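Local coordinates for endo-xylogalacturonan hydrolase A (Aspergillus tubingensis, PDB 4C2L), which hydrolyses xylogalacturonan, a xylose-substituted galacturonan that is one component of the hairy regions of pectin, as a secreted member of glycoside hydrolase family 28, at residues 48-53 / 72-77; 65-70 / 100-105; 141-146 / 165-170. All coordinates share one frame; numbering follows the deposited sequence.

Contact 1. Residues 48-53 / 72-77; sequences IVFPEG and IQVEGL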
loop_
_atom_site.group_PDB
_atom_site.type_symbol
_atom_site.label_atom_id
_atom_site.label_comp_id
_atom_site.label_asym_id
_atom_site.label_seq_id
_atom_site.Cartn_x
_atom_site.Cartn_y
_atom_site.Cartn_z
ATOM N N ILE A 48 -21.762 14.095 -8.860
ATOM C CA ILE A 48 -22.168 14.287 -7.484
ATOM C C ILE A 48 -21.147 15.215 -6.833
ATOM O O ILE A 48 -19.940 15.032 -6.988
ATOM C CB ILE A 48 -22.235 12.916 -6.771
ATOM C CG1 ILE A 48 -23.470 12.141 -7.265
ATOM C CG2 ILE A 48 -22.237 13.071 -5.269
ATOM C CD1 ILE A 48 -23.244 11.401 -8.573
ATOM N N VAL A 49 -21.631 16.229 -6.131
ATOM C CA VAL A 49 -20.756 17.257 -5.571
ATOM C C VAL A 49 -20.887 17.321 -4.050
ATOM O O VAL A 49 -21.983 17.458 -3.516
ATOM C CB VAL A 49 -21.065 18.657 -6.176
ATOM C CG1 VAL A 49 -20.271 19.744 -5.459
ATOM C CG2 VAL A 49 -20.762 18.667 -7.675
ATOM N N PHE A 50 -19.762 17.205 -3.352
ATOM C CA PHE A 50 -19.713 17.542 -1.944
ATOM C C PHE A 50 -19.057 18.915 -1.877
ATOM O O PHE A 50 -17.841 19.014 -2.078
ATOM C CB PHE A 50 -18.857 16.527 -1.176
ATOM C CG PHE A 50 -19.372 15.123 -1.251
ATOM C CD1 PHE A 50 -20.312 14.676 -0.331
ATOM C CD2 PHE A 50 -18.905 14.241 -2.212
ATOM C CE1 PHE A 50 -20.787 13.374 -0.383
ATOM C CE2 PHE A 50 -19.379 12.932 -2.273
ATOM C CZ PHE A 50 -20.319 12.500 -1.347
ATOM N N PRO A 51 -19.846 19.982 -1.613
ATOM C CA PRO A 51 -19.316 21.334 -1.754
ATOM C C PRO A 51 -18.170 21.695 -0.824
ATOM O O PRO A 51 -18.063 21.190 0.286
ATOM C CB PRO A 51 -20.521 22.225 -1.395
ATOM C CG PRO A 51 -21.709 21.372 -1.683
ATOM C CD PRO A 51 -21.269 20.003 -1.229
ATOM N N GLU A 52 -17.345 22.632 -1.282
ATOM C CA GLU A 52 -16.304 23.195 -0.438
ATOM C C GLU A 52 -16.899 23.734 0.874
ATOM O O GLU A 52 -17.950 24.379 0.874
ATOM C CB GLU A 52 -15.538 24.284 -1.216
ATOM C CG GLU A 52 -14.401 24.937 -0.448
ATOM C CD GLU A 52 -14.749 26.330 0.073
ATOM O OE1 GLU A 52 -15.946 26.711 0.052
ATOM O OE2 GLU A 52 -13.816 27.058 0.496
ATOM N N GLY A 53 -16.238 23.426 1.982
ATOM C CA GLY A 53 -16.663 23.859 3.304
ATOM C C GLY A 53 -17.739 22.988 3.933
ATOM O O GLY A 53 -18.155 23.251 5.058
ATOM N N ILE A 72 -17.474 11.995 -8.986
ATOM C CA ILE A 72 -17.751 12.329 -7.591
ATOM C C ILE A 72 -16.731 13.367 -7.121
ATOM O O ILE A 72 -15.554 13.055 -6.909
ATOM C CB ILE A 72 -17.690 11.072 -6.690
ATOM C CG1 ILE A 72 -18.609 9.979 -7.249
ATOM C CG2 ILE A 72 -18.049 11.412 -5.254
ATOM C CD1 ILE A 72 -18.499 8.632 -6.541
ATOM N N GLN A 73 -17.190 14.600 -6.971
ATOM C CA GLN A 73 -16.302 15.716 -6.613
ATOM C C GLN A 73 -16.373 15.980 -5.122
ATOM O O GLN A 73 -17.366 16.496 -4.593
ATOM C CB GLN A 73 -16.637 16.964 -7.440
ATOM C CG GLN A 73 -16.646 16.658 -8.931
ATOM C CD GLN A 73 -17.020 17.847 -9.800
ATOM O OE1 GLN A 73 -17.324 18.944 -9.296
ATOM N NE2 GLN A 73 -17.022 17.628 -11.114
ATOM N N VAL A 74 -15.309 15.599 -4.430
ATOM C CA VAL A 74 -15.251 15.755 -2.985
ATOM C C VAL A 74 -14.460 17.020 -2.697
ATOM O O VAL A 74 -13.232 17.032 -2.857
ATOM C CB VAL A 74 -14.580 14.532 -2.324
ATOM C CG1 VAL A 74 -14.617 14.648 -0.800
ATOM C CG2 VAL A 74 -15.232 13.229 -2.809
ATOM N N GLU A 75 -15.152 18.097 -2.312
ATOM C CA GLU A 75 -14.448 19.340 -1.949
ATOM C C GLU A 75 -14.533 19.632 -0.459
ATOM O O GLU A 75 -13.805 20.478 0.059
ATOM C CB GLU A 75 -14.967 20.536 -2.767
ATOM C CG GLU A 75 -15.167 20.235 -4.246
ATOM C CD GLU A 75 -13.887 19.799 -4.954
ATOM O OE1 GLU A 75 -12.791 20.007 -4.408
ATOM O OE2 GLU A 75 -13.986 19.254 -6.059
ATOM N N GLY A 76 -15.406 18.905 0.236
ATOM C CA GLY A 76 -15.563 19.063 1.670
ATOM C C GLY A 76 -14.968 17.896 2.431
ATOM O O GLY A 76 -14.117 17.158 1.916
ATOM N N LEU A 77 -15.448 17.727 3.657
ATOM C CA LEU A 77 -14.968 16.690 4.559
ATOM C C LEU A 77 -15.984 15.553 4.610
ATOM O O LEU A 77 -17.166 15.797 4.842
ATOM C CB LEU A 77 -14.804 17.281 5.966
ATOM C CG LEU A 77 -14.450 16.294 7.109
ATOM C CD1 LEU A 77 -13.167 15.518 6.785
ATOM C CD2 LEU A 77 -14.336 17.035 8.432
HETATM O O HOH W 1 -13.739 22.262 2.039
#
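The aromatic ring of Phe50 lies alongside Ile72 and Val74 where two neighbouring coils of the right-handed parallel beta-helix, the fold of family 28 glycoside hydrolases, meet near its N-terminal end. Strands 48-50 and 72-74 run parallel, their axes 6° apart. With CG anti to its carbonyl carbon (chi1 -61°), Phe50 points inward beside both aliphatic neighbours. Ile72 CG2 reaches the ring edge in its plane, 3.6 Å from Phe50 CE2, while Val74 CG2 comes in obliquely, 3.9 Å from Phe50 CD2. In Ile72, CG2 is anti to the backbone N and CG1 beside it, which puts the CG2 methyl toward the ring. Helix 32-42 closes over the same face, where Ile35 packs on Phe50 and Leu39 on Ile48 and Ile72; Tyr56 meets the Phe50 ring edge-to-face.

On the outer face, the side chains of Val49 and Gln73 cross, Val49 CG2 coming 3.8 Å from Gln73 OE1. The Gln73 chain is extended beyond CG, and its NE2 is held by Asp71. Val49 and Pro51 also border a mannose attached to the protein itself.

Two straight backbone bonds carry the pairing: Gln73 N donates to Ile48 O, and Phe50 N to Gln73 O, each 2.8 Å long. Phe50 O then receives Glu75 N at 2.9 Å and, weakly, Gly76 N as the strands give way to turns. Glu75 sets its CB 3.5 Å from Glu52 N, but a bend at chi2 (-60°) turns its carboxylate away to Ser106, Leu107 N and Thr108, so the buried acid is satisfied by the next coil. Beyond it, one water joins the two turns, donating to Glu75 O and accepting from Gly53 N at 2.8 Å.

Contact 2. Residues 65-70 / 100-105; sequences GSCSDC and DGLKLR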
loop_
_atom_site.group_PDB
_atom_site.type_symbol
_atom_site.label_atom_id
_atom_site.label_comp_id
_atom_site.label_asym_id
_atom_site.label_seq_id
_atom_site.Cartn_x
_atom_site.Cartn_y
_atom_site.Cartn_z
ATOM N N GLY A 65 -21.528 1.622 -5.857
ATOM C CA GLY A 65 -21.868 0.727 -6.958
ATOM C C GLY A 65 -22.773 1.296 -8.037
ATOM O O GLY A 65 -22.785 0.781 -9.146
ATOM N N SER A 66 -23.528 2.348 -7.752
ATOM C CA SER A 66 -24.429 2.883 -8.783
ATOM C C SER A 66 -23.708 3.824 -9.755
ATOM O O SER A 66 -24.302 4.339 -10.699
ATOM C CB SER A 66 -25.638 3.561 -8.150
ATOM O OG SER A 66 -25.216 4.712 -7.472
ATOM N N CYS A 67 -22.423 4.038 -9.520
ATOM C CA CYS A 67 -21.615 4.868 -10.394
ATOM C C CYS A 67 -21.409 4.151 -11.721
ATOM O O CYS A 67 -20.975 3.010 -11.749
ATOM C CB CYS A 67 -20.256 5.112 -9.749
ATOM S SG CYS A 67 -19.140 6.035 -10.816
ATOM N N SER A 68 -21.711 4.828 -12.821
ATOM C CA SER A 68 -21.376 4.303 -14.146
ATOM C C SER A 68 -20.937 5.501 -14.978
ATOM O O SER A 68 -21.765 6.296 -15.424
ATOM C CB SER A 68 -22.598 3.605 -14.753
ATOM O OG SER A 68 -22.327 3.150 -16.060
ATOM N N ASP A 69 -19.628 5.646 -15.147
ATOM C CA ASP A 69 -19.035 6.850 -15.760
ATOM C C ASP A 69 -19.444 8.096 -14.997
ATOM O O ASP A 69 -19.814 9.116 -15.593
ATOM C CB ASP A 69 -19.419 6.966 -17.243
ATOM C CG ASP A 69 -19.000 5.756 -18.042
ATOM O OD1 ASP A 69 -17.798 5.416 -18.010
ATOM O OD2 ASP A 69 -19.871 5.128 -18.697
ATOM N N CYS A 70 -19.398 8.002 -13.672
ATOM C CA CYS A 70 -19.819 9.101 -12.820
ATOM C C CYS A 70 -18.606 9.889 -12.365
ATOM O O CYS A 70 -17.467 9.407 -12.423
ATOM C CB CYS A 70 -20.610 8.590 -11.609
ATOM S SG CYS A 70 -19.574 7.935 -10.292
ATOM N N ASP A 100 -17.533 0.542 -13.494
ATOM C CA ASP A 100 -16.860 0.911 -14.734
ATOM C C ASP A 100 -17.005 2.406 -14.957
ATOM O O ASP A 100 -18.100 2.895 -15.221
ATOM C CB ASP A 100 -17.462 0.135 -15.911
ATOM C CG ASP A 100 -17.312 -1.361 -15.748
ATOM O OD1 ASP A 100 -16.169 -1.818 -15.544
ATOM O OD2 ASP A 100 -18.330 -2.090 -15.822
ATOM N N GLY A 101 -15.899 3.131 -14.830
ATOM C CA GLY A 101 -15.898 4.564 -15.077
ATOM C C GLY A 101 -16.244 5.320 -13.819
ATOM O O GLY A 101 -17.408 5.559 -13.528
ATOM N N LEU A 102 -15.232 5.664 -13.044
ATOM C CA LEU A 102 -15.448 6.451 -11.858
ATOM C C LEU A 102 -14.343 7.479 -11.762
ATOM O O LEU A 102 -13.184 7.181 -12.045
ATOM C CB LEU A 102 -15.444 5.562 -10.606
ATOM C CG LEU A 102 -15.132 6.307 -9.301
ATOM C CD1 LEU A 102 -16.385 6.972 -8.761
ATOM C CD2 LEU A 102 -14.485 5.430 -8.245
ATOM N N LYS A 103 -14.716 8.686 -11.371
ATOM C CA LYS A 103 -13.739 9.669 -10.917
ATOM C C LYS A 103 -14.123 10.034 -9.493
ATOM O O LYS A 103 -15.240 10.491 -9.242
ATOM C CB LYS A 103 -13.743 10.914 -11.805
ATOM C CG LYS A 103 -13.609 10.612 -13.292
ATOM C CD LYS A 103 -13.694 11.897 -14.112
ATOM C CE LYS A 103 -13.930 11.609 -15.590
ATOM N NZ LYS A 103 -15.370 11.317 -15.845
ATOM N N LEU A 104 -13.215 9.797 -8.561
ATOM C CA LEU A 104 -13.418 10.192 -7.179
ATOM C C LEU A 104 -12.325 11.190 -6.916
ATOM O O LEU A 104 -11.147 10.823 -6.793
ATOM C CB LEU A 104 -13.304 8.988 -6.231
ATOM C CG LEU A 104 -13.404 9.243 -4.716
ATOM C CD1 LEU A 104 -14.782 9.751 -4.321
ATOM C CD2 LEU A 104 -13.101 7.974 -3.927
ATOM N N ARG A 105 -12.695 12.457 -6.865
ATOM C CA ARG A 105 -11.644 13.475 -6.940
ATOM C C ARG A 105 -11.981 14.748 -6.223
ATOM O O ARG A 105 -13.146 15.080 -6.063
ATOM C CB ARG A 105 -11.331 13.758 -8.401
ATOM C CG ARG A 105 -12.525 14.212 -9.230
ATOM C CD ARG A 105 -12.064 14.403 -10.671
ATOM N NE ARG A 105 -13.133 14.902 -11.513
ATOM C CZ ARG A 105 -12.928 15.475 -12.695
ATOM N NH1 ARG A 105 -11.683 15.635 -13.146
ATOM N NH2 ARG A 105 -13.959 15.892 -13.406
HETATM O O HOH W 2 -20.443 0.757 -13.244
HETATM O O HOH W 3 -19.834 2.409 -17.369
HETATM O O HOH W 4 -16.415 8.894 -15.033
#
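Leu102 lays its CD1 methyl against both sulfurs of the Cys67-Cys70 disulfide, 3.6 Å from Cys67 SG and 3.7 Å from Cys70 SG. The contact lies at a corner of the parallel beta-helix, where a loop tied by its own disulfide runs into strand 70-74 and meets residues 100-103 on the following coil. The two cysteines reach the bridge differently: SG of Cys67 is anti to the backbone N (chi1 176°), whereas that of Cys70 sits between N and the carbonyl carbon (chi1 79°). Together they present a compact sulfur surface to the leucine. Leu39 of helix 32-42 and Val99 join Leu102 in packing on the buried disulfide, and Cys67 SG also lies close to Gly101 O, at 3.3 Å.

The backbones join around the corner at Gly101. Asp69 N donates to Asp100 O in the carbonyl plane, on a lone pair, at 3.1 Å. Cys70 N lies above the carbonyl plane of Gly101, 41° out of it, rather than on a lone pair; the bond it gives to Gly101 O is also bent at its hydrogen. Lys103 N completes the set by donating to Cys70 O at 3.0 Å. Gly101 has positive phi, and its CA lies 3.6 Å from Asp69 OD1, leaving little room on that side of the backbone.

Waters join the polar groups at the margin. One accepts from Asp100 N and donates to Cys67 O; another donates to Asp100 O and, weakly, to Asp69 OD2. The Asp100 carboxylate itself turns to Ser142 on the next coil. Lys103 bends at chi4, which brings NZ nearer to residues 65-70, where a further water accepts from Lys103 NZ at 2.8 Å and donates to Cys70 O at 2.9 Å.

Contact 3. Residues 141-146 / 165-170; sequences GSNLEI and ATNVVF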
loop_
_atom_site.group_PDB
_atom_site.type_symbol
_atom_site.label_atom_id
_atom_site.label_comp_id
_atom_site.label_asym_id
_atom_site.label_seq_id
_atom_site.Cartn_x
_atom_site.Cartn_y
_atom_site.Cartn_z
ATOM N N GLY A 141 -14.143 -4.126 -11.862
ATOM C CA GLY A 141 -14.429 -2.911 -12.591
ATOM C C GLY A 141 -13.244 -2.400 -13.391
ATOM O O GLY A 141 -12.248 -3.107 -13.584
ATOM N N SER A 142 -13.360 -1.163 -13.847
ATOM C CA SER A 142 -12.404 -0.594 -14.788
ATOM C C SER A 142 -12.496 0.919 -14.849
ATOM O O SER A 142 -13.540 1.499 -14.517
ATOM C CB SER A 142 -12.636 -1.183 -16.184
ATOM O OG SER A 142 -13.927 -0.848 -16.687
ATOM N N ASN A 143 -11.408 1.549 -15.304
ATOM C CA ASN A 143 -11.376 2.977 -15.581
ATOM C C ASN A 143 -11.777 3.793 -14.355
ATOM O O ASN A 143 -12.792 4.487 -14.354
ATOM C CB ASN A 143 -12.274 3.308 -16.793
ATOM C CG ASN A 143 -11.906 2.502 -18.036
ATOM O OD1 ASN A 143 -12.780 2.010 -18.763
ATOM N ND2 ASN A 143 -10.618 2.353 -18.279
ATOM N N LEU A 144 -10.987 3.660 -13.296
ATOM C CA LEU A 144 -11.241 4.341 -12.041
ATOM C C LEU A 144 -10.124 5.332 -11.805
ATOM O O LEU A 144 -8.951 4.994 -11.955
ATOM C CB LEU A 144 -11.289 3.337 -10.890
ATOM C CG LEU A 144 -12.183 2.110 -11.157
ATOM C CD1 LEU A 144 -11.934 1.006 -10.152
ATOM C CD2 LEU A 144 -13.648 2.502 -11.164
ATOM N N GLU A 145 -10.496 6.547 -11.423
ATOM C CA GLU A 145 -9.524 7.609 -11.214
ATOM C C GLU A 145 -9.792 8.214 -9.835
ATOM O O GLU A 145 -10.928 8.594 -9.529
ATOM C CB GLU A 145 -9.673 8.645 -12.342
ATOM C CG GLU A 145 -8.633 9.751 -12.347
ATOM C CD GLU A 145 -9.054 11.013 -11.595
ATOM O OE1 GLU A 145 -10.222 11.135 -11.137
ATOM O OE2 GLU A 145 -8.196 11.911 -11.479
ATOM N N ILE A 146 -8.756 8.249 -8.999
ATOM C CA ILE A 146 -8.835 8.758 -7.640
ATOM C C ILE A 146 -7.761 9.832 -7.508
ATOM O O ILE A 146 -6.573 9.541 -7.624
ATOM C CB ILE A 146 -8.594 7.650 -6.585
ATOM C CG1 ILE A 146 -9.528 6.450 -6.829
ATOM C CG2 ILE A 146 -8.803 8.186 -5.167
ATOM C CD1 ILE A 146 -8.965 5.455 -7.825
ATOM N N ALA A 165 -9.627 -5.625 -11.175
ATOM C CA ALA A 165 -9.798 -4.225 -11.583
ATOM C C ALA A 165 -8.780 -3.897 -12.661
ATOM O O ALA A 165 -7.651 -4.417 -12.624
ATOM C CB ALA A 165 -9.611 -3.288 -10.390
ATOM N N THR A 166 -9.156 -3.073 -13.631
ATOM C CA THR A 166 -8.187 -2.684 -14.653
ATOM C C THR A 166 -8.238 -1.187 -14.921
ATOM O O THR A 166 -9.299 -0.578 -14.826
ATOM C CB THR A 166 -8.364 -3.493 -15.966
ATOM O OG1 THR A 166 -7.302 -3.163 -16.874
ATOM C CG2 THR A 166 -9.682 -3.171 -16.626
ATOM N N ASN A 167 -7.090 -0.591 -15.235
ATOM C CA ASN A 167 -7.007 0.847 -15.529
ATOM C C ASN A 167 -7.454 1.693 -14.329
ATOM O O ASN A 167 -8.504 2.360 -14.367
ATOM C CB ASN A 167 -7.836 1.244 -16.767
ATOM C CG ASN A 167 -7.522 0.402 -17.998
ATOM O OD1 ASN A 167 -6.362 0.087 -18.277
ATOM N ND2 ASN A 167 -8.559 0.059 -18.762
ATOM N N VAL A 168 -6.669 1.635 -13.261
ATOM C CA VAL A 168 -6.959 2.363 -12.040
ATOM C C VAL A 168 -5.812 3.341 -11.829
ATOM O O VAL A 168 -4.635 2.946 -11.845
ATOM C CB VAL A 168 -7.045 1.407 -10.841
ATOM C CG1 VAL A 168 -7.369 2.165 -9.558
ATOM C CG2 VAL A 168 -8.102 0.337 -11.120
ATOM N N VAL A 169 -6.151 4.610 -11.627
ATOM C CA VAL A 169 -5.122 5.631 -11.446
ATOM C C VAL A 169 -5.344 6.418 -10.163
ATOM O O VAL A 169 -6.429 6.968 -9.961
ATOM C CB VAL A 169 -5.062 6.609 -12.647
ATOM C CG1 VAL A 169 -4.003 7.675 -12.396
ATOM C CG2 VAL A 169 -4.755 5.863 -13.934
ATOM N N PHE A 170 -4.316 6.463 -9.311
ATOM C CA PHE A 170 -4.314 7.274 -8.092
ATOM C C PHE A 170 -3.336 8.403 -8.357
ATOM O O PHE A 170 -2.170 8.145 -8.647
ATOM C CB PHE A 170 -3.800 6.472 -6.891
ATOM C CG PHE A 170 -4.647 5.278 -6.529
ATOM C CD1 PHE A 170 -4.395 4.034 -7.105
ATOM C CD2 PHE A 170 -5.662 5.382 -5.587
ATOM C CE1 PHE A 170 -5.151 2.911 -6.755
ATOM C CE2 PHE A 170 -6.437 4.269 -5.237
ATOM C CZ PHE A 170 -6.176 3.030 -5.825
#
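Strands 142-146 and 168-170 run parallel, 6° apart with axes 4.8 Å from each other, and residues 141-146 and 165-170 pair one to one. They are successive rungs of the parallel beta-helix, and residues 165-170 open the first PbH1 repeat. Asn143 and Asn167, paired in register, both have positive phi and psi, and at Asn167 the chain turns a corner between two strands. The ladder continues through this corner: Thr166 N donates to Gly141 O, Asn143 N to Thr166 O and Leu144 N to Asn167 O. Farther along, the bonds Val169 N to Leu144 O and Ile146 N to Val169 O shorten to 2.8 Å.

Inside the coil, Ile146 lies beside Phe170. Its CD1 stands over one ring face, 4.1 Å from the centroid of Phe170 and displaced toward the rim, in a CH-pi contact. The same methyl meets Val168 CG1 at 4.0 Å, while Leu144 CD1 runs alongside Val168 CG2. At the corner, the side chains of Asn143 and Asn167 lie side by side, pointing the same way, with amide planes 7° apart. Ser142 CB touches Thr166 CG2 at 3.6 Å. Thr166 OG1, anti to the backbone N (chi1 -174°), is hydrogen-bonded to Thr197, while Ser142 OG bonds Asp100.

The contact thus divides its chemistry by face: apolar residues of differing shape stack from rung to rung within the coil, while outside Ser142 and Thr166 meet through carbon and turn their hydroxyls to the coils before and after.

The three contacts follow the beta-helix from its N-terminal end toward the middle. Contacts 1 and 2 have centres about 15 Å apart, contacts 2 and 3 only about 10 Å; contacts 1 and 3, about 20 Å apart, do not touch. Strands 47-50, 70-74, 102-105 and 142-152 are consecutive neighbours, continued by 168-176. Contacts 1 and 2 alternate along the chain and join through Ile72 N to Lys103 O and Val74 N to Arg105 O; contact 3 comes later in sequence and meets contact 2 through Asp100 and Ser142 and through Leu104 N and Glu145 O. Ile72 packs on Leu102 and Leu102 on Leu144, continuing one apolar interior, and helix 32-42 covers its N-terminal end.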